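Local atomic coordinates of acetamidase (Bacillus halodurans, PDB entry 2II1), a protein that binds calcium and probably hydrolyses carbon-nitrogen bonds, other than peptide bonds, in linear amides. Residues 28-33 against 205-210. Sequence-based numbering, arbitrary orientation. Where two conformers were deposited one is given.
Sequences DTVIFE and LKVNVK
Val30 and Leu205 illustrate how one residue pair can anchor two strands through backbone and side chain together. Val30 N donates to Leu205 O at 2.7 Å, and Leu205 N returns a bond to Val30 O at 2.9 Å. On the buried face their side chains run alongside each other, with Leu205 CD1 3.7 Å from Val30 CB. Leu205 CG lies between the backbone N and the carbonyl carbon (chi1 56°), and from there chi2 (83°) turns CD2 obliquely onto the Phe32 ring, 3.6 Å from CE1. Val30 CG2 also meets Val207 CG1 at 3.6 Å. Strands 28-34 and 201-210 are antiparallel neighbours in a large mixed sheet, where strand 3-5 flanks the former and strand 74-84 the latter; residues of strand 60-67 lie against the Val30, Phe32 and Val207 side chains. Were Leu205 an alanine, a gap would probably open between Val30 and Phe32, leaving Phe32 CD1 and CE1 without their methyl partner. The other face, with Thr29 and Lys206, is looser and partly exposed: Thr29 CG2 approaches Leu205 O at 3.6 Å, while the extended lysine chain leads away from strand 28-33 beyond CG.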
loop_
_atom_site.group_PDB
_atom_site.type_symbol
_atom_site.label_atom_id
_atom_site.label_comp_id
_atom_site.label_asym_id
_atom_site.label_seq_id
_atom_site.Cartn_x
_atom_site.Cartn_y
_atom_site.Cartn_z
ATOM N N ASP A 28 -9.804 -31.665 5.837
ATOM C CA ASP A 28 -8.601 -32.434 5.543
ATOM C C ASP A 28 -7.377 -31.544 5.407
ATOM O O ASP A 28 -7.481 -30.371 5.006
ATOM C CB ASP A 28 -8.777 -33.282 4.290
ATOM C CG ASP A 28 -9.629 -34.522 4.534
ATOM O OD1 ASP A 28 -10.048 -34.749 5.679
ATOM O OD2 ASP A 28 -9.880 -35.282 3.567
ATOM N N THR A 29 -6.230 -32.095 5.803
ATOM C CA THR A 29 -4.919 -31.513 5.486
ATOM C C THR A 29 -4.539 -31.918 4.073
ATOM O O THR A 29 -4.598 -33.110 3.741
ATOM C CB THR A 29 -3.820 -31.988 6.445
ATOM O OG1 THR A 29 -4.145 -31.561 7.763
ATOM C CG2 THR A 29 -2.465 -31.391 6.069
ATOM N N VAL A 30 -4.181 -30.936 3.245
ATOM C CA VAL A 30 -3.775 -31.173 1.847
ATOM C C VAL A 30 -2.391 -30.608 1.593
ATOM O O VAL A 30 -2.117 -29.468 1.941
ATOM C CB VAL A 30 -4.757 -30.558 0.798
ATOM C CG1 VAL A 30 -4.484 -31.184 -0.554
ATOM C CG2 VAL A 30 -6.196 -30.783 1.187
ATOM N N ILE A 31 -1.522 -31.393 0.967
ATOM C CA ILE A 31 -0.143 -30.953 0.662
ATOM C C ILE A 31 0.021 -30.797 -0.854
ATOM O O ILE A 31 -0.274 -31.733 -1.601
ATOM C CB ILE A 31 0.912 -31.954 1.238
ATOM C CG1 ILE A 31 0.810 -32.028 2.756
ATOM C CG2 ILE A 31 2.381 -31.551 0.849
ATOM C CD1 ILE A 31 1.333 -33.331 3.314
ATOM N N PHE A 32 0.450 -29.609 -1.303
ATOM C CA PHE A 32 0.591 -29.299 -2.725
ATOM C C PHE A 32 2.073 -29.149 -2.973
ATOM O O PHE A 32 2.693 -28.264 -2.391
ATOM C CB PHE A 32 -0.082 -27.955 -3.097
ATOM C CG PHE A 32 -1.579 -27.987 -3.161
ATOM C CD1 PHE A 32 -2.332 -28.015 -2.007
ATOM C CD2 PHE A 32 -2.240 -27.920 -4.378
ATOM C CE1 PHE A 32 -3.716 -28.041 -2.063
ATOM C CE2 PHE A 32 -3.626 -27.916 -4.447
ATOM C CZ PHE A 32 -4.368 -27.987 -3.279
ATOM N N GLU A 33 2.658 -30.003 -3.805
ATOM C CA GLU A 33 4.018 -29.782 -4.332
ATOM C C GLU A 33 3.920 -28.924 -5.593
ATOM O O GLU A 33 3.101 -29.204 -6.463
ATOM C CB GLU A 33 4.714 -31.113 -4.648
ATOM N N LEU A 205 -1.701 -27.236 3.785
ATOM C CA LEU A 205 -2.872 -26.456 4.139
ATOM C C LEU A 205 -3.983 -27.352 4.686
ATOM O O LEU A 205 -3.999 -28.556 4.423
ATOM C CB LEU A 205 -3.337 -25.657 2.910
ATOM C CG LEU A 205 -3.672 -26.373 1.600
ATOM C CD1 LEU A 205 -5.073 -26.933 1.600
ATOM C CD2 LEU A 205 -3.557 -25.450 0.435
ATOM N N LYS A 206 -4.896 -26.756 5.450
ATOM C CA LYS A 206 -6.170 -27.387 5.802
ATOM C C LYS A 206 -7.309 -26.685 5.046
ATOM O O LYS A 206 -7.410 -25.419 5.023
ATOM C CB LYS A 206 -6.381 -27.296 7.316
ATOM C CG LYS A 206 -7.629 -28.008 7.833
ATOM C CD LYS A 206 -7.653 -28.063 9.372
ATOM C CE LYS A 206 -9.083 -28.340 9.905
ATOM N NZ LYS A 206 -9.079 -28.928 11.281
ATOM N N VAL A 207 -8.162 -27.477 4.400
ATOM C CA VAL A 207 -9.243 -26.920 3.608
ATOM C C VAL A 207 -10.609 -27.166 4.270
ATOM O O VAL A 207 -11.000 -28.330 4.495
ATOM C CB VAL A 207 -9.194 -27.432 2.136
ATOM C CG1 VAL A 207 -9.143 -28.960 2.074
ATOM C CG2 VAL A 207 -10.372 -26.879 1.341
ATOM N N ASN A 208 -11.325 -26.073 4.590
ATOM C CA ASN A 208 -12.670 -26.167 5.167
ATOM C C ASN A 208 -13.702 -25.607 4.222
ATOM O O ASN A 208 -13.434 -24.659 3.483
ATOM C CB ASN A 208 -12.777 -25.451 6.514
ATOM C CG ASN A 208 -11.803 -25.976 7.529
ATOM O OD1 ASN A 208 -11.616 -27.180 7.667
ATOM N ND2 ASN A 208 -11.165 -25.069 8.247
ATOM N N VAL A 209 -14.882 -26.228 4.225
ATOM C CA VAL A 209 -16.001 -25.762 3.416
ATOM C C VAL A 209 -16.876 -24.951 4.348
ATOM O O VAL A 209 -17.178 -25.394 5.469
ATOM C CB VAL A 209 -16.790 -26.908 2.796
ATOM C CG1 VAL A 209 -18.084 -26.379 2.149
ATOM C CG2 VAL A 209 -15.947 -27.630 1.784
ATOM N N LYS A 210 -17.200 -23.734 3.920
ATOM C CA LYS A 210 -18.083 -22.858 4.670
ATOM C C LYS A 210 -19.321 -22.653 3.817
ATOM O O LYS A 210 -19.226 -22.295 2.649
ATOM C CB LYS A 210 -17.424 -21.514 5.027
ATOM C CG LYS A 210 -16.244 -21.609 5.987
ATOM C CD LYS A 210 -16.649 -22.103 7.376
ATOM C CE LYS A 210 -15.724 -23.213 7.864
ATOM N NZ LYS A 210 -16.440 -24.285 8.645
#